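Local coordinates for protein VIN1 (Oscarella pearsei, PDB 6BFI) that binds actin filaments as a sponge homolog of vinculin and may play a role in cell-cell adhesion, at residues L122-C125 with A126-E130; Y144-V147 with A148-I151; R231-V234 with I235-F239. All coordinates share one frame; numbering follows the deposited sequence.

Interaction 1. Residues L122-C125 with A126-E130; sequences LLMC and ADRSE
Met124 and Arg128 meet one turn apart in the middle of helix 102-145, a local i to i+4 side-chain contact tied into the helix's own hydrogen bonding. Carbonyl O of Met124 takes the regular bond from Arg128 N at 2.9 Å and a second, weak one from Arg128 NE at 3.4 Å. The bend at chi3 (-65°) folds the arginine back over the preceding turn and brings the edge of its guanidinium to that oxygen. Arg128 NH2 then passes 3.7 Å from Cys125 CB, while its charge is paired with Glu73 on helix 68-97. The two side chains cross at about a right angle, with the methyl CE of Met124 3.8 Å from Arg128 CG. Long helices laid side by side into bundles make up the vinculin fold, and here Leu122 faces helices 68-97 and 41-59 while Leu123 packs on helix 8-32. Met124 and Asp127 run alongside each other, SD of the methionine 4.0 Å from Asp127 CB. The carboxylate of Asp127 turns to a salt bridge with Arg178. Backbone bonds from Asp127 N to Leu123 O and from Ser129 N to Cys125 O, each 3.0 Å, complete the turn.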
ATOM      1  N   LEU A 122     -26.003  18.271 -12.023  1.00 67.38           N
ATOM      2  CA  LEU A 122     -26.112  19.642 -11.531  1.00 66.63           C
ATOM      3  C   LEU A 122     -24.906  20.019 -10.682  1.00 66.80           C
ATOM      4  O   LEU A 122     -24.316  21.091 -10.862  1.00 68.60           O
ATOM      5  CB  LEU A 122     -27.402  19.811 -10.731  1.00 66.17           C
ATOM      6  CG  LEU A 122     -28.455  20.735 -11.339  1.00 68.98           C
ATOM      7  CD1 LEU A 122     -29.566  21.005 -10.339  1.00 72.15           C
ATOM      8  CD2 LEU A 122     -27.813  22.030 -11.794  1.00 68.28           C
ATOM      9  N   LEU A 123     -24.523  19.150  -9.746  1.00 61.88           N
ATOM     10  CA  LEU A 123     -23.316  19.421  -8.972  1.00 66.48           C
ATOM     11  C   LEU A 123     -22.048  19.227  -9.799  1.00 66.46           C
ATOM     12  O   LEU A 123     -21.016  19.839  -9.490  1.00 69.24           O
ATOM     13  CB  LEU A 123     -23.287  18.532  -7.728  1.00 65.63           C
ATOM     14  CG  LEU A 123     -24.434  18.758  -6.738  1.00 61.75           C
ATOM     15  CD1 LEU A 123     -24.529  17.619  -5.732  1.00 58.32           C
ATOM     16  CD2 LEU A 123     -24.264  20.090  -6.020  1.00 60.73           C
ATOM     17  N   MET A 124     -22.117  18.422 -10.863  1.00 65.25           N
ATOM     18  CA  MET A 124     -20.921  18.058 -11.614  1.00 63.32           C
ATOM     19  C   MET A 124     -20.467  19.148 -12.576  1.00 67.08           C
ATOM     20  O   MET A 124     -19.271  19.232 -12.871  1.00 69.16           O
ATOM     21  CB  MET A 124     -21.151  16.758 -12.385  1.00 65.47           C
ATOM     22  CG  MET A 124     -20.606  15.531 -11.682  1.00 67.37           C
ATOM     23  SD  MET A 124     -18.892  15.739 -11.160  1.00 76.06           S
ATOM     24  CE  MET A 124     -18.072  15.990 -12.732  1.00 78.90           C
ATOM     25  N   CYS A 125     -21.376  19.976 -13.098  1.00 67.19           N
ATOM     26  CA  CYS A 125     -20.901  21.090 -13.916  1.00 77.77           C
ATOM     27  C   CYS A 125     -20.153  22.110 -13.062  1.00 79.94           C
ATOM     28  O   CYS A 125     -19.138  22.673 -13.495  1.00 74.17           O
ATOM     29  CB  CYS A 125     -22.058  21.738 -14.680  1.00 83.65           C
ATOM     30  SG  CYS A 125     -23.491  22.232 -13.703  1.00 90.94           S
ATOM     31  N   ALA A 126     -20.620  22.333 -11.830  1.00 78.23           N
ATOM     32  CA  ALA A 126     -19.883  23.177 -10.895  1.00 74.54           C
ATOM     33  C   ALA A 126     -18.531  22.561 -10.549  1.00 74.40           C
ATOM     34  O   ALA A 126     -17.499  23.245 -10.569  1.00 75.92           O
ATOM     35  CB  ALA A 126     -20.715  23.404  -9.631  1.00 72.22           C
ATOM     36  N   ASP A 127     -18.519  21.262 -10.225  1.00 70.94           N
ATOM     37  CA  ASP A 127     -17.256  20.597  -9.907  1.00 69.05           C
ATOM     38  C   ASP A 127     -16.277  20.679 -11.074  1.00 71.21           C
ATOM     39  O   ASP A 127     -15.073  20.880 -10.874  1.00 72.83           O
ATOM     40  CB  ASP A 127     -17.512  19.138  -9.521  1.00 66.13           C
ATOM     41  CG  ASP A 127     -16.256  18.436  -9.032  1.00 78.96           C
ATOM     42  OD1 ASP A 127     -15.988  18.485  -7.813  1.00 77.41           O
ATOM     43  OD2 ASP A 127     -15.537  17.837  -9.862  1.00 66.70           O
ATOM     44  N   ARG A 128     -16.779  20.532 -12.303  1.00 74.32           N
ATOM     45  CA  ARG A 128     -15.923  20.660 -13.476  1.00 76.74           C
ATOM     46  C   ARG A 128     -15.396  22.080 -13.621  1.00 77.24           C
ATOM     47  O   ARG A 128     -14.250  22.280 -14.040  1.00 79.55           O
ATOM     48  CB  ARG A 128     -16.683  20.244 -14.734  1.00 78.14           C
ATOM     49  CG  ARG A 128     -16.761  18.744 -14.953  1.00 83.75           C
ATOM     50  CD  ARG A 128     -17.492  18.424 -16.243  1.00 90.50           C
ATOM     51  NE  ARG A 128     -18.889  18.841 -16.191  1.00 95.15           N
ATOM     52  CZ  ARG A 128     -19.716  18.814 -17.229  1.00 98.73           C
ATOM     53  NH1 ARG A 128     -19.285  18.392 -18.411  1.00100.16           N
ATOM     54  NH2 ARG A 128     -20.974  19.211 -17.088  1.00 99.69           N
ATOM     55  N   SER A 129     -16.218  23.078 -13.286  1.00 77.77           N
ATOM     56  CA  SER A 129     -15.739  24.457 -13.288  1.00 81.12           C
ATOM     57  C   SER A 129     -14.570  24.627 -12.324  1.00 81.98           C
ATOM     58  O   SER A 129     -13.516  25.171 -12.688  1.00 84.92           O
ATOM     59  CB  SER A 129     -16.886  25.406 -12.930  1.00 81.47           C
ATOM     60  OG  SER A 129     -16.469  26.759 -12.960  1.00 98.79           O
ATOM     61  N   GLU A 130     -14.733  24.143 -11.088  1.00 79.65           N
ATOM     62  CA  GLU A 130     -13.665  24.262 -10.097  1.00 85.86           C
ATOM     63  C   GLU A 130     -12.393  23.568 -10.574  1.00 85.99           C
ATOM     64  O   GLU A 130     -11.298  24.143 -10.512  1.00 84.08           O
ATOM     65  CB  GLU A 130     -14.122  23.684  -8.758  1.00 84.91           C
ATOM     66  CG  GLU A 130     -15.438  24.246  -8.239  1.00 87.88           C
ATOM     67  CD  GLU A 130     -15.344  25.706  -7.831  1.00 98.66           C
ATOM     68  OE1 GLU A 130     -14.219  26.202  -7.605  1.00102.42           O
ATOM     69  OE2 GLU A 130     -16.404  26.360  -7.735  1.00104.23           O
TER

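Interaction 2. Residues Y144-V147 with A148-I151; sequences YLDV and AKVI
Val147, Ala148 and Asp146 carry most of this contact, at the point where helix 102-145 tightens into a 3-10 turn and gives way to the loop before helix 154-178. The change shows in the backbone, where the bonds now span three residues. Ala148 N reaches Leu145 O at 3.2 Å and Val150 N reaches Val147 O at the same distance. Both N-H groups aim nearly straight at their acceptors (169° and 171°), yet each donor stands above the carbonyl plane, about 40° out of it. Between them, Lys149 N makes only a weak bond to Asp146 O.

Val147 takes part through its carbonyl: besides accepting the bond from Val150 N, Val147 O lies 3.8 Å from Val150 CG2, so the backbone and one methyl of the same residue both meet it. Ala148 is buried: its methyl lies 3.6 Å from Leu145 O and meets Phe160 of helix 154-178 and Ile209 of helix 185-215, so this small residue sits where the turn faces two neighbouring helices.

Asp146 works through its side chain. Lys149, extended beyond CG, crosses the aspartate at a slant, and its CE comes within 3.3 Å of Asp146 OD1. The ammonium nitrogen stands a little farther off, Lys149 NZ to Asp146 OD1 measuring 3.6 Å as a salt bridge. The lysine also packs on Asp232 and Ile235 of helix 224-249. With both partners exposed and this spacing long, the attraction is likely to be mainly electrostatic and softened by solvent, a modest i to i+3 link across the 3-10 turn.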
ATOM      1  N   TYR A 144       5.552  28.343 -16.314  1.00 68.78           N
ATOM      2  CA  TYR A 144       6.581  29.291 -15.903  1.00 74.17           C
ATOM      3  C   TYR A 144       7.818  28.605 -15.336  1.00 75.42           C
ATOM      4  O   TYR A 144       8.877  29.236 -15.262  1.00 75.46           O
ATOM      5  CB  TYR A 144       6.027  30.283 -14.880  1.00 77.83           C
ATOM      6  CG  TYR A 144       6.979  31.428 -14.596  1.00 80.46           C
ATOM      7  CD1 TYR A 144       7.336  32.321 -15.597  1.00 82.58           C
ATOM      8  CD2 TYR A 144       7.525  31.609 -13.332  1.00 78.67           C
ATOM      9  CE1 TYR A 144       8.208  33.363 -15.348  1.00 82.90           C
ATOM     10  CE2 TYR A 144       8.396  32.650 -13.073  1.00 80.28           C
ATOM     11  CZ  TYR A 144       8.733  33.524 -14.085  1.00 84.32           C
ATOM     12  OH  TYR A 144       9.600  34.559 -13.831  1.00 94.76           O
ATOM     13  N   LEU A 145       7.711  27.333 -14.936  1.00 80.32           N
ATOM     14  CA  LEU A 145       8.884  26.623 -14.430  1.00 75.35           C
ATOM     15  C   LEU A 145      10.022  26.609 -15.446  1.00 74.42           C
ATOM     16  O   LEU A 145      11.197  26.729 -15.075  1.00 74.61           O
ATOM     17  CB  LEU A 145       8.508  25.194 -14.041  1.00 70.94           C
ATOM     18  CG  LEU A 145       7.845  25.016 -12.677  1.00 69.33           C
ATOM     19  CD1 LEU A 145       7.503  23.555 -12.446  1.00 67.59           C
ATOM     20  CD2 LEU A 145       8.753  25.542 -11.577  1.00 66.94           C
ATOM     21  N   ASP A 146       9.699  26.475 -16.734  1.00 75.55           N
ATOM     22  CA  ASP A 146      10.727  26.295 -17.754  1.00 76.74           C
ATOM     23  C   ASP A 146      11.582  27.538 -17.973  1.00 80.73           C
ATOM     24  O   ASP A 146      12.627  27.436 -18.625  1.00 81.04           O
ATOM     25  CB  ASP A 146      10.079  25.876 -19.076  1.00 82.92           C
ATOM     26  CG  ASP A 146      10.856  24.784 -19.786  1.00 90.01           C
ATOM     27  OD1 ASP A 146      11.212  23.784 -19.128  1.00 89.11           O
ATOM     28  OD2 ASP A 146      11.116  24.926 -20.999  1.00 97.88           O
ATOM     29  N   VAL A 147      11.172  28.696 -17.450  1.00 80.63           N
ATOM     30  CA  VAL A 147      11.954  29.917 -17.612  1.00 77.08           C
ATOM     31  C   VAL A 147      13.294  29.828 -16.887  1.00 76.14           C
ATOM     32  O   VAL A 147      14.257  30.500 -17.276  1.00 81.96           O
ATOM     33  CB  VAL A 147      11.122  31.126 -17.130  1.00 72.25           C
ATOM     34  CG1 VAL A 147      11.926  32.412 -17.190  1.00 73.68           C
ATOM     35  CG2 VAL A 147       9.857  31.262 -17.961  1.00 64.33           C
ATOM     36  N   ALA A 148      13.393  28.983 -15.860  1.00 71.65           N
ATOM     37  CA  ALA A 148      14.605  28.918 -15.050  1.00 68.19           C
ATOM     38  C   ALA A 148      15.820  28.439 -15.836  1.00 70.28           C
ATOM     39  O   ALA A 148      16.954  28.644 -15.385  1.00 74.16           O
ATOM     40  CB  ALA A 148      14.376  28.010 -13.844  1.00 64.94           C
ATOM     41  N   LYS A 149      15.620  27.820 -17.001  1.00 72.33           N
ATOM     42  CA  LYS A 149      16.748  27.287 -17.758  1.00 69.05           C
ATOM     43  C   LYS A 149      17.598  28.374 -18.405  1.00 73.48           C
ATOM     44  O   LYS A 149      18.726  28.090 -18.820  1.00 77.59           O
ATOM     45  CB  LYS A 149      16.245  26.312 -18.824  1.00 70.15           C
ATOM     46  CG  LYS A 149      15.393  25.190 -18.265  1.00 71.62           C
ATOM     47  CD  LYS A 149      15.126  24.111 -19.298  1.00 76.37           C
ATOM     48  CE  LYS A 149      14.341  22.960 -18.684  1.00 76.51           C
ATOM     49  NZ  LYS A 149      14.150  21.837 -19.640  1.00 78.79           N
ATOM     50  N   VAL A 150      17.093  29.607 -18.503  1.00 70.06           N
ATOM     51  CA  VAL A 150      17.840  30.697 -19.126  1.00 78.02           C
ATOM     52  C   VAL A 150      18.461  31.638 -18.102  1.00 79.14           C
ATOM     53  O   VAL A 150      19.067  32.647 -18.486  1.00 79.41           O
ATOM     54  CB  VAL A 150      16.951  31.488 -20.108  1.00 77.01           C
ATOM     55  CG1 VAL A 150      17.789  32.116 -21.214  1.00 82.23           C
ATOM     56  CG2 VAL A 150      15.878  30.589 -20.701  1.00 71.30           C
ATOM     57  N   ILE A 151      18.336  31.339 -16.814  1.00 77.36           N
ATOM     58  CA  ILE A 151      18.879  32.208 -15.775  1.00 76.99           C
ATOM     59  C   ILE A 151      20.391  32.035 -15.711  1.00 75.67           C
ATOM     60  O   ILE A 151      20.897  30.915 -15.586  1.00 71.93           O
ATOM     61  CB  ILE A 151      18.229  31.907 -14.416  1.00 73.85           C
ATOM     62  CG1 ILE A 151      16.708  32.034 -14.509  1.00 73.91           C
ATOM     63  CG2 ILE A 151      18.780  32.838 -13.346  1.00 72.84           C
ATOM     64  CD1 ILE A 151      16.003  31.756 -13.198  1.00 70.25           C
TER

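Interaction 3. Residues R231-V234 with I235-F239; sequences RDYV and IQKLF
Polar contacts come first: Tyr233 and Lys237, one turn apart on helix 224-249, lie alongside each other and join at their ends, with Lys237 NZ donating to Tyr233 OH at 3.0 Å. The lysine starts with CG anti to its backbone N (chi1 179°) and bends at chi3 (-74°), which carries its ammonium group back to the phenol; CE accompanies it, 3.8 Å from Tyr233 CZ. Tyr233 OH is also hydrogen-bonded to Asp447, which makes a long, weak ion pair with Lys237. A phenylalanine in place of Tyr233 would probably leave the lysine ammonium without its partner in the helix, and Asp447 without the hydroxyl.

Arg231 and its neighbour Asp232 form a salt bridge, Arg231 NE bonding Asp232 OD1 at 3.0 Å from above the carboxylate plane.

The backbone is that of a regular alpha helix within the helical bundles of the vinculin family, with i to i+4 bonds such as Ile235 N to Arg231 O at 2.9 Å and Leu238 N to Val234 O at 3.0 Å.

Packing contacts complete the set. Ile235 lies alongside both Arg231 and Asp232; its CD1 is 3.8 Å from Arg231 CG and the same from Asp232 OD1, a van der Waals contact of the methyl end with the ion pair. Val234 CG1 and Leu238 CD1 meet loosely at 4.5 Å, and Val234 also rests on Gln201 and Leu205 of helix 185-215.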
ATOM      1  N   ARG A 231      20.048  21.400 -12.196  1.00 55.40           N
ATOM      2  CA  ARG A 231      18.924  22.327 -12.283  1.00 51.85           C
ATOM      3  C   ARG A 231      17.771  21.726 -13.081  1.00 48.14           C
ATOM      4  O   ARG A 231      16.633  21.671 -12.602  1.00 43.08           O
ATOM      5  CB  ARG A 231      19.385  23.642 -12.911  1.00 53.71           C
ATOM      6  CG  ARG A 231      18.268  24.635 -13.162  1.00 54.57           C
ATOM      7  CD  ARG A 231      18.724  25.689 -14.149  1.00 55.30           C
ATOM      8  NE  ARG A 231      19.136  25.082 -15.412  1.00 54.29           N
ATOM      9  CZ  ARG A 231      19.892  25.685 -16.322  1.00 59.29           C
ATOM     10  NH1 ARG A 231      20.333  26.920 -16.111  1.00 62.25           N
ATOM     11  NH2 ARG A 231      20.214  25.050 -17.441  1.00 62.27           N
ATOM     12  N   ASP A 232      18.054  21.253 -14.298  1.00 50.97           N
ATOM     13  CA  ASP A 232      16.996  20.712 -15.148  1.00 53.21           C
ATOM     14  C   ASP A 232      16.388  19.446 -14.556  1.00 55.61           C
ATOM     15  O   ASP A 232      15.225  19.131 -14.832  1.00 58.79           O
ATOM     16  CB  ASP A 232      17.535  20.438 -16.552  1.00 56.39           C
ATOM     17  CG  ASP A 232      18.073  21.691 -17.221  1.00 56.82           C
ATOM     18  OD1 ASP A 232      17.735  22.801 -16.759  1.00 59.60           O
ATOM     19  OD2 ASP A 232      18.829  21.566 -18.209  1.00 54.99           O
ATOM     20  N   TYR A 233      17.156  18.709 -13.753  1.00 52.93           N
ATOM     21  CA  TYR A 233      16.596  17.574 -13.033  1.00 49.02           C
ATOM     22  C   TYR A 233      15.543  18.038 -12.037  1.00 48.95           C
ATOM     23  O   TYR A 233      14.462  17.441 -11.940  1.00 49.42           O
ATOM     24  CB  TYR A 233      17.708  16.799 -12.324  1.00 48.18           C
ATOM     25  CG  TYR A 233      17.214  15.823 -11.276  1.00 49.16           C
ATOM     26  CD1 TYR A 233      16.792  14.549 -11.630  1.00 50.19           C
ATOM     27  CD2 TYR A 233      17.178  16.176  -9.933  1.00 47.40           C
ATOM     28  CE1 TYR A 233      16.341  13.655 -10.677  1.00 50.56           C
ATOM     29  CE2 TYR A 233      16.731  15.291  -8.973  1.00 44.39           C
ATOM     30  CZ  TYR A 233      16.312  14.031  -9.350  1.00 49.25           C
ATOM     31  OH  TYR A 233      15.862  13.142  -8.397  1.00 45.56           O
ATOM     32  N   VAL A 234      15.837  19.106 -11.290  1.00 45.60           N
ATOM     33  CA  VAL A 234      14.842  19.609 -10.346  1.00 45.88           C
ATOM     34  C   VAL A 234      13.638  20.179 -11.089  1.00 48.33           C
ATOM     35  O   VAL A 234      12.485  20.004 -10.666  1.00 48.83           O
ATOM     36  CB  VAL A 234      15.476  20.644  -9.400  1.00 46.92           C
ATOM     37  CG1 VAL A 234      14.451  21.138  -8.391  1.00 40.01           C
ATOM     38  CG2 VAL A 234      16.682  20.038  -8.688  1.00 45.46           C
ATOM     39  N   ILE A 235      13.879  20.855 -12.215  1.00 51.70           N
ATOM     40  CA  ILE A 235      12.777  21.380 -13.018  1.00 49.26           C
ATOM     41  C   ILE A 235      11.883  20.246 -13.498  1.00 47.84           C
ATOM     42  O   ILE A 235      10.653  20.373 -13.520  1.00 46.85           O
ATOM     43  CB  ILE A 235      13.316  22.208 -14.198  1.00 50.01           C
ATOM     44  CG1 ILE A 235      14.179  23.362 -13.691  1.00 51.37           C
ATOM     45  CG2 ILE A 235      12.168  22.740 -15.046  1.00 51.81           C
ATOM     46  CD1 ILE A 235      14.835  24.166 -14.793  1.00 50.93           C
ATOM     47  N   GLN A 236      12.482  19.119 -13.892  1.00 48.37           N
ATOM     48  CA  GLN A 236      11.683  18.001 -14.379  1.00 51.22           C
ATOM     49  C   GLN A 236      10.930  17.321 -13.243  1.00 47.22           C
ATOM     50  O   GLN A 236       9.791  16.882 -13.428  1.00 43.46           O
ATOM     51  CB  GLN A 236      12.564  16.995 -15.122  1.00 60.57           C
ATOM     52  CG  GLN A 236      12.391  17.018 -16.636  1.00 71.20           C
ATOM     53  CD  GLN A 236      10.985  16.635 -17.076  1.00 74.40           C
ATOM     54  OE1 GLN A 236      10.246  15.984 -16.340  1.00 77.85           O
ATOM     55  NE2 GLN A 236      10.612  17.043 -18.286  1.00 72.46           N
ATOM     56  N   LYS A 237      11.546  17.218 -12.062  1.00 47.21           N
ATOM     57  CA  LYS A 237      10.834  16.655 -10.920  1.00 50.00           C
ATOM     58  C   LYS A 237       9.610  17.499 -10.574  1.00 53.07           C
ATOM     59  O   LYS A 237       8.513  16.965 -10.352  1.00 53.46           O
ATOM     60  CB  LYS A 237      11.774  16.529  -9.718  1.00 51.16           C
ATOM     61  CG  LYS A 237      11.094  15.964  -8.481  1.00 58.39           C
ATOM     62  CD  LYS A 237      12.077  15.680  -7.352  1.00 65.36           C
ATOM     63  CE  LYS A 237      12.925  14.449  -7.632  1.00 70.22           C
ATOM     64  NZ  LYS A 237      13.796  14.094  -6.470  1.00 70.98           N
ATOM     65  N   LEU A 238       9.777  18.825 -10.541  1.00 48.65           N
ATOM     66  CA  LEU A 238       8.633  19.704 -10.304  1.00 47.84           C
ATOM     67  C   LEU A 238       7.585  19.555 -11.402  1.00 50.43           C
ATOM     68  O   LEU A 238       6.383  19.468 -11.118  1.00 56.23           O
ATOM     69  CB  LEU A 238       9.100  21.154 -10.202  1.00 48.32           C
ATOM     70  CG  LEU A 238       9.709  21.593  -8.870  1.00 48.89           C
ATOM     71  CD1 LEU A 238      10.420  22.928  -9.021  1.00 50.89           C
ATOM     72  CD2 LEU A 238       8.630  21.682  -7.803  1.00 47.36           C
ATOM     73  N   PHE A 239       8.028  19.517 -12.661  1.00 50.77           N
ATOM     74  CA  PHE A 239       7.109  19.375 -13.789  1.00 54.02           C
ATOM     75  C   PHE A 239       6.269  18.110 -13.658  1.00 57.72           C
ATOM     76  O   PHE A 239       5.046  18.137 -13.845  1.00 60.84           O
ATOM     77  CB  PHE A 239       7.904  19.364 -15.096  1.00 57.95           C
ATOM     78  CG  PHE A 239       7.053  19.300 -16.332  1.00 64.68           C
ATOM     79  CD1 PHE A 239       6.654  20.460 -16.972  1.00 69.65           C
ATOM     80  CD2 PHE A 239       6.665  18.080 -16.867  1.00 67.45           C
ATOM     81  CE1 PHE A 239       5.876  20.408 -18.113  1.00 74.76           C
ATOM     82  CE2 PHE A 239       5.885  18.021 -18.006  1.00 72.16           C
ATOM     83  CZ  PHE A 239       5.489  19.186 -18.630  1.00 75.69           C
TER

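Overall arrangement
Interactions 1, 2 and 3 follow one another along the chain. Interaction 1 lies within helix 102-145 and interaction 2 at its C-terminal end, their centres 34 Å apart, so that the helix runs from the first to the start of the second. Interaction 3, on helix 224-249, has its centre about 33 Å from that of interaction 1 but only 10 Å from that of interaction 2. Those two touch directly: Leu145 CD1 packs on Leu238 CB at 3.7 Å, and Lys149 CG lies 3.7 Å from Ile235 CD1. The end of the long helix is thus packed against helix 224-249, while its middle packs against helices 8-32, 41-59 and 68-97, linking two groups of helices in this adhesion protein.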